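Local coordinates for protein poly(ADP-ribose) glycohydrolase (Thermomonospora curvata, PDB 3SIG) that hydrolyses poly(ADP-ribose), cutting the ribose-ribose links of the polymer, and here holds ADP-ribose in its pocket, at residues D140-D145 with R181-L186; P129-F134 with T174-N179; T74-R79 with R157-R162. All coordinates share one frame; numbering follows the deposited sequence.

How the interactions relate
From the N terminus, the chain meets its six segments as 74-79, 129-134, 140-145, 157-162, 174-179 and 181-186. Interaction 3 closes its loop first, at 157-162, then interaction 2 at 174-179 and interaction 1 at 181-186. None nests inside another: each pair of loops crosses. Interactions 1 and 2 touch, their segments being chain neighbours on both sides; Asn179 N bonds to Pro141 O at 2.8 Å. Interaction 2 ties helix 129-138 to the end of strand 163-175, and interaction 1 ties the following loop to helix 180-183. Interaction 3, on the opposite side of the chain's centre, sets helix 74-84 against the turn between strands 147-157 and 163-175.

Interaction 1: D140-D145 with R181-L186; sequences DPLYSD and RAIGDL
Pro141 and Ala182 bring the two backbones closest, CA to CA 6.4 Å, where a type I turn from Asp140 to Tyr143 lies against the short helix 180-183. The proline ring faces the helix: its CB meets the methyl CB of Ala182 at 3.8 Å, and its CG presses on Ile183 CG1 at 3.6 Å. Ile183 does most of the work on the helix side. With CG1 anti to its carbonyl carbon (chi1 -72°), that branch runs toward the turn; CG1 meets the proline ring at CG and CB while CD1 goes on to Leu142 CD2, 3.7 Å away, the leucine and isoleucine chains crossing at about a right angle. Ile192 and Val195 of helix 189-209 back the leucine, and Ile192 also touches Ile183. With an alanine in place of Ile183, Pro141 CG and Leu142 CD2 would probably lose their apolar partner, opening a gap beside Ile192. The turn is held from within by the Tyr143 N to Asp140 O bond and by an Asx turn, Asp140 OD2 taking the Leu142 N-H through its anti lone pair, nearly straight at 169° and 2.9 Å. No hydrogen bond spans the two segments, so their fit rests on the shapes of aliphatic groups, while their polar atoms bond within the turn or to residues outside the pair, such as Asn179 and Arg199.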
loop_
_atom_site.group_PDB
_atom_site.type_symbol
_atom_site.label_atom_id
_atom_site.label_comp_id
_atom_site.label_asym_id
_atom_site.label_seq_id
_atom_site.Cartn_x
_atom_site.Cartn_y
_atom_site.Cartn_z
ATOM N N ASP A 140 13.380 -0.948 -16.181
ATOM C CA ASP A 140 14.392 -1.370 -15.232
ATOM C C ASP A 140 13.708 -1.834 -13.976
ATOM O O ASP A 140 12.931 -1.090 -13.382
ATOM C CB ASP A 140 15.309 -0.214 -14.891
ATOM C CG ASP A 140 16.523 -0.666 -14.140
ATOM O OD1 ASP A 140 17.654 -0.455 -14.629
ATOM O OD2 ASP A 140 16.375 -1.279 -13.095
ATOM N N PRO A 141 13.992 -3.060 -13.531
ATOM C CA PRO A 141 13.253 -3.625 -12.399
ATOM C C PRO A 141 13.572 -3.005 -11.039
ATOM O O PRO A 141 12.893 -3.342 -10.057
ATOM C CB PRO A 141 13.618 -5.103 -12.440
ATOM C CG PRO A 141 14.956 -5.145 -13.139
ATOM C CD PRO A 141 14.858 -4.065 -14.173
ATOM N N LEU A 142 14.525 -2.081 -10.969
ATOM C CA LEU A 142 14.673 -1.297 -9.750
ATOM C C LEU A 142 13.526 -0.313 -9.636
ATOM O O LEU A 142 13.275 0.195 -8.547
ATOM C CB LEU A 142 15.994 -0.540 -9.714
ATOM C CG LEU A 142 17.261 -1.359 -9.388
ATOM C CD1 LEU A 142 18.505 -0.530 -9.658
ATOM C CD2 LEU A 142 17.255 -1.822 -7.941
ATOM N N TYR A 143 12.851 -0.019 -10.749
ATOM C CA TYR A 143 11.762 0.963 -10.807
ATOM C C TYR A 143 12.279 2.323 -10.349
ATOM O O TYR A 143 13.420 2.693 -10.681
ATOM C CB TYR A 143 10.507 0.489 -10.057
ATOM C CG TYR A 143 10.048 -0.877 -10.487
ATOM C CD1 TYR A 143 9.911 -1.214 -11.816
ATOM C CD2 TYR A 143 9.727 -1.834 -9.542
ATOM C CE1 TYR A 143 9.469 -2.467 -12.187
ATOM C CE2 TYR A 143 9.287 -3.074 -9.899
ATOM C CZ TYR A 143 9.164 -3.398 -11.200
ATOM O OH TYR A 143 8.695 -4.639 -11.535
ATOM N N SER A 144 11.492 3.107 -9.632
ATOM C CA SER A 144 11.906 4.444 -9.260
ATOM C C SER A 144 11.190 4.822 -7.959
ATOM O O SER A 144 10.278 4.133 -7.522
ATOM C CB SER A 144 11.512 5.458 -10.344
ATOM O OG SER A 144 10.109 5.706 -10.322
ATOM N N ASP A 145 11.564 5.968 -7.419
ATOM C CA ASP A 145 10.994 6.523 -6.201
ATOM C C ASP A 145 9.716 7.329 -6.466
ATOM O O ASP A 145 9.211 7.951 -5.544
ATOM C CB ASP A 145 11.991 7.431 -5.472
ATOM C CG ASP A 145 13.179 6.707 -4.913
ATOM O OD1 ASP A 145 13.152 5.489 -4.714
ATOM O OD2 ASP A 145 14.181 7.418 -4.640
ATOM N N ARG A 181 13.329 -10.215 -7.676
ATOM C CA ARG A 181 13.210 -11.472 -8.386
ATOM C C ARG A 181 13.717 -11.316 -9.816
ATOM O O ARG A 181 14.438 -12.167 -10.339
ATOM C CB ARG A 181 11.765 -11.935 -8.357
ATOM C CG ARG A 181 11.541 -13.307 -8.926
ATOM C CD ARG A 181 10.085 -13.739 -8.774
ATOM N NE ARG A 181 9.643 -13.716 -7.379
ATOM C CZ ARG A 181 9.712 -14.749 -6.540
ATOM N NH1 ARG A 181 10.206 -15.915 -6.938
ATOM N NH2 ARG A 181 9.281 -14.617 -5.293
ATOM N N ALA A 182 13.379 -10.198 -10.442
ATOM C CA ALA A 182 13.808 -9.948 -11.802
ATOM C C ALA A 182 15.287 -9.561 -11.936
ATOM O O ALA A 182 15.934 -9.835 -12.948
ATOM C CB ALA A 182 12.930 -8.884 -12.416
ATOM N N ILE A 183 15.814 -8.921 -10.903
ATOM C CA ILE A 183 17.212 -8.514 -10.859
ATOM C C ILE A 183 18.151 -9.685 -10.613
ATOM O O ILE A 183 19.265 -9.719 -11.126
ATOM C CB ILE A 183 17.386 -7.478 -9.745
ATOM C CG1 ILE A 183 16.741 -6.154 -10.172
ATOM C CG2 ILE A 183 18.853 -7.279 -9.421
ATOM C CD1 ILE A 183 16.403 -5.241 -9.044
ATOM N N GLY A 184 17.714 -10.645 -9.809
ATOM C CA GLY A 184 18.584 -11.739 -9.427
ATOM C C GLY A 184 19.783 -11.202 -8.676
ATOM O O GLY A 184 19.665 -10.312 -7.847
ATOM N N ASP A 185 20.963 -11.731 -8.971
ATOM C CA ASP A 185 22.166 -11.331 -8.245
ATOM C C ASP A 185 22.950 -10.260 -8.991
ATOM O O ASP A 185 24.109 -10.016 -8.693
ATOM C CB ASP A 185 23.071 -12.536 -7.971
ATOM C CG ASP A 185 23.766 -13.034 -9.210
ATOM O OD1 ASP A 185 23.385 -12.627 -10.329
ATOM O OD2 ASP A 185 24.699 -13.853 -9.065
ATOM N N LEU A 186 22.292 -9.562 -9.909
ATOM C CA LEU A 186 23.034 -8.614 -10.743
ATOM C C LEU A 186 22.995 -7.200 -10.136
ATOM O O LEU A 186 23.523 -6.269 -10.733
ATOM C CB LEU A 186 22.502 -8.628 -12.177
ATOM C CG LEU A 186 22.731 -9.961 -12.891
ATOM C CD1 LEU A 186 22.157 -9.927 -14.290
ATOM C CD2 LEU A 186 24.192 -10.271 -12.942
#

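Interaction 2: P129-F134 with T174-N179; sequences PQFYAF and TSPAPN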
loop_
_atom_site.group_PDB
_atom_site.type_symbol
_atom_site.label_atom_id
_atom_site.label_comp_id
_atom_site.label_asym_id
_atom_site.label_seq_id
_atom_site.Cartn_x
_atom_site.Cartn_y
_atom_site.Cartn_z
ATOM N N PRO A 129 -1.738 8.018 -15.281
ATOM C CA PRO A 129 -1.029 7.258 -16.309
ATOM C C PRO A 129 0.441 7.612 -16.402
ATOM O O PRO A 129 1.244 6.794 -16.857
ATOM C CB PRO A 129 -1.757 7.650 -17.597
ATOM C CG PRO A 129 -2.453 8.943 -17.278
ATOM C CD PRO A 129 -2.823 8.845 -15.854
ATOM N N GLN A 130 0.836 8.821 -15.993
ATOM C CA GLN A 130 2.239 9.223 -16.065
ATOM C C GLN A 130 3.133 8.285 -15.257
ATOM O O GLN A 130 4.274 8.041 -15.615
ATOM C CB GLN A 130 2.481 10.655 -15.537
ATOM C CG GLN A 130 2.051 11.786 -16.465
ATOM C CD GLN A 130 2.665 13.122 -16.046
ATOM O OE1 GLN A 130 3.279 13.227 -14.983
ATOM N NE2 GLN A 130 2.514 14.140 -16.884
ATOM N N PHE A 131 2.648 7.823 -14.110
ATOM C CA PHE A 131 3.430 6.916 -13.246
ATOM C C PHE A 131 3.763 5.619 -13.974
ATOM O O PHE A 131 4.917 5.158 -14.020
ATOM C CB PHE A 131 2.638 6.678 -11.967
ATOM C CG PHE A 131 3.212 5.626 -11.034
ATOM C CD1 PHE A 131 3.954 5.993 -9.919
ATOM C CD2 PHE A 131 2.912 4.287 -11.211
ATOM C CE1 PHE A 131 4.391 5.030 -9.020
ATOM C CE2 PHE A 131 3.345 3.314 -10.309
ATOM C CZ PHE A 131 4.072 3.701 -9.203
ATOM N N TYR A 132 2.732 5.030 -14.538
ATOM C CA TYR A 132 2.845 3.761 -15.242
ATOM C C TYR A 132 3.626 3.895 -16.532
ATOM O O TYR A 132 4.489 3.075 -16.825
ATOM C CB TYR A 132 1.438 3.142 -15.421
ATOM C CG TYR A 132 0.825 2.934 -14.068
ATOM C CD1 TYR A 132 1.231 1.863 -13.275
ATOM C CD2 TYR A 132 -0.098 3.816 -13.536
ATOM C CE1 TYR A 132 0.740 1.701 -11.984
ATOM C CE2 TYR A 132 -0.588 3.667 -12.265
ATOM C CZ TYR A 132 -0.184 2.588 -11.487
ATOM O OH TYR A 132 -0.673 2.447 -10.192
ATOM N N ALA A 133 3.384 4.975 -17.261
ATOM C CA ALA A 133 4.147 5.216 -18.492
ATOM C C ALA A 133 5.645 5.370 -18.218
ATOM O O ALA A 133 6.480 4.844 -18.960
ATOM C CB ALA A 133 3.621 6.439 -19.232
ATOM N N PHE A 134 5.990 6.084 -17.152
ATOM C CA PHE A 134 7.394 6.233 -16.799
ATOM C C PHE A 134 8.053 4.878 -16.642
ATOM O O PHE A 134 9.134 4.632 -17.164
ATOM C CB PHE A 134 7.565 7.034 -15.508
ATOM C CG PHE A 134 9.000 7.184 -15.110
ATOM C CD1 PHE A 134 9.601 6.228 -14.315
ATOM C CD2 PHE A 134 9.776 8.230 -15.595
ATOM C CE1 PHE A 134 10.936 6.336 -13.977
ATOM C CE2 PHE A 134 11.106 8.332 -15.251
ATOM C CZ PHE A 134 11.676 7.381 -14.441
ATOM N N THR A 174 1.382 4.624 -2.839
ATOM C CA THR A 174 1.661 3.638 -3.875
ATOM C C THR A 174 3.080 3.823 -4.360
ATOM O O THR A 174 3.400 4.826 -5.002
ATOM C CB THR A 174 0.609 3.775 -5.009
ATOM O OG1 THR A 174 -0.629 3.277 -4.505
ATOM C CG2 THR A 174 0.914 3.014 -6.265
ATOM N N SER A 175 3.925 2.859 -4.004
ATOM C CA SER A 175 5.339 2.890 -4.316
ATOM C C SER A 175 5.770 1.455 -4.553
ATOM O O SER A 175 5.571 0.614 -3.685
ATOM C CB SER A 175 6.101 3.444 -3.103
ATOM O OG SER A 175 7.515 3.273 -3.208
ATOM N N PRO A 176 6.362 1.147 -5.728
ATOM C CA PRO A 176 6.787 -0.237 -5.962
ATOM C C PRO A 176 8.145 -0.506 -5.359
ATOM O O PRO A 176 9.094 0.258 -5.533
ATOM C CB PRO A 176 6.891 -0.298 -7.491
ATOM C CG PRO A 176 7.306 1.093 -7.863
ATOM C CD PRO A 176 6.643 2.014 -6.877
ATOM N N ALA A 177 8.256 -1.603 -4.632
ATOM C CA ALA A 177 9.562 -2.070 -4.177
ATOM C C ALA A 177 10.340 -2.500 -5.420
ATOM O O ALA A 177 9.748 -2.880 -6.437
ATOM C CB ALA A 177 9.421 -3.241 -3.208
ATOM N N PRO A 178 11.678 -2.496 -5.346
ATOM C CA PRO A 178 12.446 -3.051 -6.465
ATOM C C PRO A 178 12.058 -4.507 -6.688
ATOM O O PRO A 178 11.811 -5.264 -5.746
ATOM C CB PRO A 178 13.886 -2.907 -6.000
ATOM C CG PRO A 178 13.822 -2.794 -4.521
ATOM C CD PRO A 178 12.543 -2.057 -4.238
ATOM N N ASN A 179 12.019 -4.922 -7.938
ATOM C CA ASN A 179 11.708 -6.288 -8.300
ATOM C C ASN A 179 12.989 -7.120 -8.223
ATOM O O ASN A 179 13.684 -7.379 -9.230
ATOM C CB ASN A 179 11.110 -6.325 -9.699
ATOM C CG ASN A 179 10.444 -7.636 -10.022
ATOM O OD1 ASN A 179 10.798 -8.682 -9.495
ATOM N ND2 ASN A 179 9.419 -7.571 -10.853
#
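Phe131 reaches Pro176 and Thr174 because its CG lies anti to the backbone N (chi1 173°), which carries the ring off helix 129-138 toward the end of strand 163-175. The next residue, Tyr132, takes a different setting, with CG beside its backbone N and anti to the carbonyl carbon (chi1 -59°), and brings its hydroxyl round to Thr174 as well. The far end of the phenylalanine makes the closest approach: CZ meets Pro176 CD at 3.9 Å, the proline carbon lying at the ring edge, near its plane, and the two side chains coming from opposite directions. CE1 of the same ring stands 4.1 Å from Thr174 O. Tyr132 OH comes to 4.3 Å from Thr174 CG2, a loose contact; this methyl faces the ends of both aromatic side chains, 4.4 Å from Phe131 CZ. Within the helix, Phe131 CD2 lies 3.4 Å above the Tyr132 ring plane, over its centre. No hydrogen bond crosses between the segments, although all four touching residues are buried; the polar end of Thr174 is satisfied by Asn93, whose ND2 bonds to OG1. Ser175, between the two touching residues, points its CB away from the helix, to Arg199 and Val203 of helix 189-209. Beyond Pro176 the chain crosses to Asn179, the N-cap of helix 180-183, its OD1 accepting from Ala182 N. The side chain of Pro176 is about 7 Å from the bound ADP-ribose. Helix 129-138 lies against the mixed sheet, Phe131, Tyr132 and Thr174 all touching Ile148 of the adjacent antiparallel strand 147-157, while Leu125 of helix 121-125 packs on Tyr132 and Thr174.

Interaction 3: T74-R79 with R157-R162; sequences TLAAAR and RDDAGR. With AR6 ([(2R,3S,4R,5R)-5-(6-aminopurin-9-yl)-3,4-dihydroxy-oxolan-2-yl]methyl [hydroxy-[[(2R,3S,4R,5S)-3,4,5-trihydroxyoxolan-2-yl]methoxy]phosphoryl] hydrogen phosphate), chain B.
Arg79 of helix 74-84 and Asp158, in the turn of the beta hairpin formed by antiparallel strands 147-157 and 163-175, lie side by side, pointing the same way, yet form no salt bridge: Arg79 NH1 is 5.2 Å from Asp158 OD2, and the guanidinium and carboxylate planes stand 50° apart. What NH1 approaches instead is the Asp158 CB, at 4.0 Å, so any attraction between the charges is probably weak and long-range. The turn is of type I, from Asp158 to Gly161. The arginine reaches across with its chain extended from CG to NE, passing Leu164 and Tyr168 of strand 163-175. One helical turn earlier, the Ala76 methyl meets Asp159 OD2 at 3.8 Å; the other oxygen of that carboxylate, OD1, bonds to Thr73 OG1, which ties the turn to the start of the helix. Asp158 is occupied by its own hairpin: its OD1 accepts from Arg162 N, which comes from above the carboxylate plane, and more weakly from Ala160 N. Arg157 also holds the turn, NH1 donating to Gly161 O at 2.9 Å, the oxygen lying near the guanidinium plane, while its NH2 pairs with Glu10. The first residue of the helix segment reaches the ligand: Thr74 N donates to adenine N1 of ADP-ribose at 3.0 Å, with an N-H...N angle of 153°.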
loop_
_atom_site.group_PDB
_atom_site.type_symbol
_atom_site.label_atom_id
_atom_site.label_comp_id
_atom_site.label_asym_id
_atom_site.label_seq_id
_atom_site.Cartn_x
_atom_site.Cartn_y
_atom_site.Cartn_z
ATOM N N THR A 74 -3.422 -5.874 5.428
ATOM C CA THR A 74 -3.340 -4.413 5.375
ATOM C C THR A 74 -4.681 -3.792 5.727
ATOM O O THR A 74 -4.774 -2.875 6.557
ATOM C CB THR A 74 -2.898 -3.941 3.993
ATOM O OG1 THR A 74 -1.719 -4.673 3.603
ATOM C CG2 THR A 74 -2.632 -2.438 3.960
ATOM N N LEU A 75 -5.726 -4.235 5.065
ATOM C CA LEU A 75 -7.038 -3.636 5.292
ATOM C C LEU A 75 -7.596 -3.897 6.664
ATOM O O LEU A 75 -8.234 -3.015 7.241
ATOM C CB LEU A 75 -8.011 -4.087 4.226
ATOM C CG LEU A 75 -7.707 -3.452 2.870
ATOM C CD1 LEU A 75 -8.687 -3.964 1.864
ATOM C CD2 LEU A 75 -7.695 -1.927 2.859
ATOM N N ALA A 76 -7.357 -5.071 7.230
ATOM C CA ALA A 76 -7.886 -5.365 8.556
ATOM C C ALA A 76 -7.224 -4.446 9.575
ATOM O O ALA A 76 -7.864 -3.889 10.462
ATOM C CB ALA A 76 -7.683 -6.832 8.926
ATOM N N ALA A 77 -5.919 -4.266 9.452
ATOM C CA ALA A 77 -5.220 -3.369 10.367
ATOM C C ALA A 77 -5.747 -1.951 10.191
ATOM O O ALA A 77 -5.985 -1.231 11.185
ATOM C CB ALA A 77 -3.698 -3.412 10.132
ATOM N N ALA A 78 -5.901 -1.492 8.973
ATOM C CA ALA A 78 -6.429 -0.152 8.716
ATOM C C ALA A 78 -7.815 0.031 9.302
ATOM O O ALA A 78 -8.107 1.059 9.926
ATOM C CB ALA A 78 -6.447 0.133 7.261
ATOM N N ARG A 79 -8.665 -0.982 9.208
ATOM C CA ARG A 79 -10.015 -0.886 9.736
ATOM C C ARG A 79 -9.999 -0.794 11.242
ATOM O O ARG A 79 -10.778 -0.037 11.841
ATOM C CB ARG A 79 -10.791 -2.088 9.249
ATOM C CG ARG A 79 -12.282 -2.009 9.459
ATOM C CD ARG A 79 -12.949 -3.219 8.846
ATOM N NE ARG A 79 -14.387 -3.213 9.060
ATOM C CZ ARG A 79 -15.169 -4.276 8.932
ATOM N NH1 ARG A 79 -14.664 -5.430 8.564
ATOM N NH2 ARG A 79 -16.474 -4.193 9.166
ATOM N N ARG A 157 -14.937 -3.462 1.324
ATOM C CA ARG A 157 -15.023 -4.913 1.485
ATOM C C ARG A 157 -14.173 -5.367 2.650
ATOM O O ARG A 157 -13.148 -4.715 2.964
ATOM C CB ARG A 157 -14.585 -5.701 0.244
ATOM C CG ARG A 157 -15.358 -5.435 -1.007
ATOM C CD ARG A 157 -14.997 -6.441 -2.095
ATOM N NE ARG A 157 -15.543 -6.018 -3.362
ATOM C CZ ARG A 157 -16.701 -6.439 -3.827
ATOM N NH1 ARG A 157 -17.417 -7.303 -3.145
ATOM N NH2 ARG A 157 -17.143 -5.985 -4.988
ATOM N N ASP A 158 -14.540 -6.486 3.267
ATOM C CA ASP A 158 -13.699 -7.151 4.257
ATOM C C ASP A 158 -12.748 -8.148 3.586
ATOM O O ASP A 158 -12.710 -8.232 2.377
ATOM C CB ASP A 158 -14.548 -7.813 5.332
ATOM C CG ASP A 158 -15.351 -9.003 4.823
ATOM O OD1 ASP A 158 -15.156 -9.541 3.713
ATOM O OD2 ASP A 158 -16.224 -9.470 5.605
ATOM N N ASP A 159 -12.027 -8.928 4.400
ATOM C CA ASP A 159 -10.980 -9.823 3.887
ATOM C C ASP A 159 -11.580 -10.916 2.985
ATOM O O ASP A 159 -10.931 -11.410 2.051
ATOM C CB ASP A 159 -10.204 -10.475 5.043
ATOM C CG ASP A 159 -9.294 -9.506 5.794
ATOM O OD1 ASP A 159 -8.884 -8.459 5.219
ATOM O OD2 ASP A 159 -8.989 -9.824 6.976
ATOM N N ALA A 160 -12.835 -11.263 3.235
ATOM C CA ALA A 160 -13.488 -12.323 2.476
ATOM C C ALA A 160 -14.139 -11.829 1.184
ATOM O O ALA A 160 -14.655 -12.634 0.398
ATOM C CB ALA A 160 -14.528 -13.009 3.342
ATOM N N GLY A 161 -14.160 -10.519 0.974
ATOM C CA GLY A 161 -14.765 -9.963 -0.213
ATOM C C GLY A 161 -16.188 -9.499 0.020
ATOM O O GLY A 161 -16.816 -9.035 -0.919
ATOM N N ARG A 162 -16.690 -9.608 1.250
ATOM C CA ARG A 162 -18.046 -9.147 1.586
ATOM C C ARG A 162 -18.119 -7.629 1.675
ATOM O O ARG A 162 -17.241 -6.985 2.255
ATOM C CB ARG A 162 -18.477 -9.742 2.921
ATOM C CG ARG A 162 -18.773 -11.237 2.896
ATOM C CD ARG A 162 -20.183 -11.513 2.416
ATOM N NE ARG A 162 -21.189 -10.978 3.337
ATOM C CZ ARG A 162 -21.829 -11.693 4.259
ATOM N NH1 ARG A 162 -21.578 -12.989 4.394
ATOM N NH2 ARG A 162 -22.721 -11.111 5.048
HETATM N N1 AR6 B . -1.949 -7.866 3.808
HETATM C C2 AR6 B . -0.774 -7.899 4.430
HETATM N N3 AR6 B . 0.318 -8.614 4.036
HETATM C C4 AR6 B . 0.124 -9.309 2.891
HETATM C C5 AR6 B . -1.125 -9.300 2.176
HETATM C C6 AR6 B . -2.131 -8.533 2.702
HETATM N N6 AR6 B . -3.374 -8.500 2.069
HETATM N N7 AR6 B . -0.923 -10.131 1.017
HETATM C C8 AR6 B . 0.282 -10.589 1.095
HETATM N N9 AR6 B . 0.980 -10.154 2.182
HETATM P PA AR6 B . 3.059 -8.913 -2.254
HETATM P PB AR6 B . 5.315 -7.400 -3.478
HETATM C "C1'" AR6 B . 2.349 -10.392 2.632
HETATM O O1A AR6 B . 3.634 -10.166 -2.812
HETATM O O1B AR6 B . 5.671 -5.952 -3.207
HETATM C C1D AR6 B . 1.276 -7.528 -7.001
HETATM O O1D AR6 B . 0.856 -8.279 -8.106
HETATM C "C2'" AR6 B . 2.936 -11.704 2.155
HETATM O "O2'" AR6 B . 3.789 -12.228 3.134
HETATM O O2A AR6 B . 1.633 -8.572 -2.600
HETATM O O2B AR6 B . 6.333 -8.448 -3.179
HETATM C C2D AR6 B . 1.530 -6.149 -7.470
HETATM O O2D AR6 B . 0.559 -5.560 -8.263
HETATM C "C3'" AR6 B . 3.722 -11.280 0.968
HETATM O "O3'" AR6 B . 4.818 -12.102 0.731
HETATM O O3A AR6 B . 4.017 -7.691 -2.598
HETATM C C3D AR6 B . 2.956 -6.125 -7.823
HETATM O O3D AR6 B . 2.980 -6.508 -9.173
HETATM C "C4'" AR6 B . 4.158 -9.877 1.277
HETATM O "O4'" AR6 B . 3.234 -9.381 2.221
HETATM C C4D AR6 B . 3.534 -7.148 -6.910
HETATM O O4D AR6 B . 2.503 -8.046 -6.530
HETATM C "C5'" AR6 B . 4.267 -8.937 0.084
HETATM O "O5'" AR6 B . 3.049 -8.910 -0.642
HETATM C C5D AR6 B . 4.203 -6.556 -5.670
HETATM O O5D AR6 B . 4.843 -7.607 -4.971
#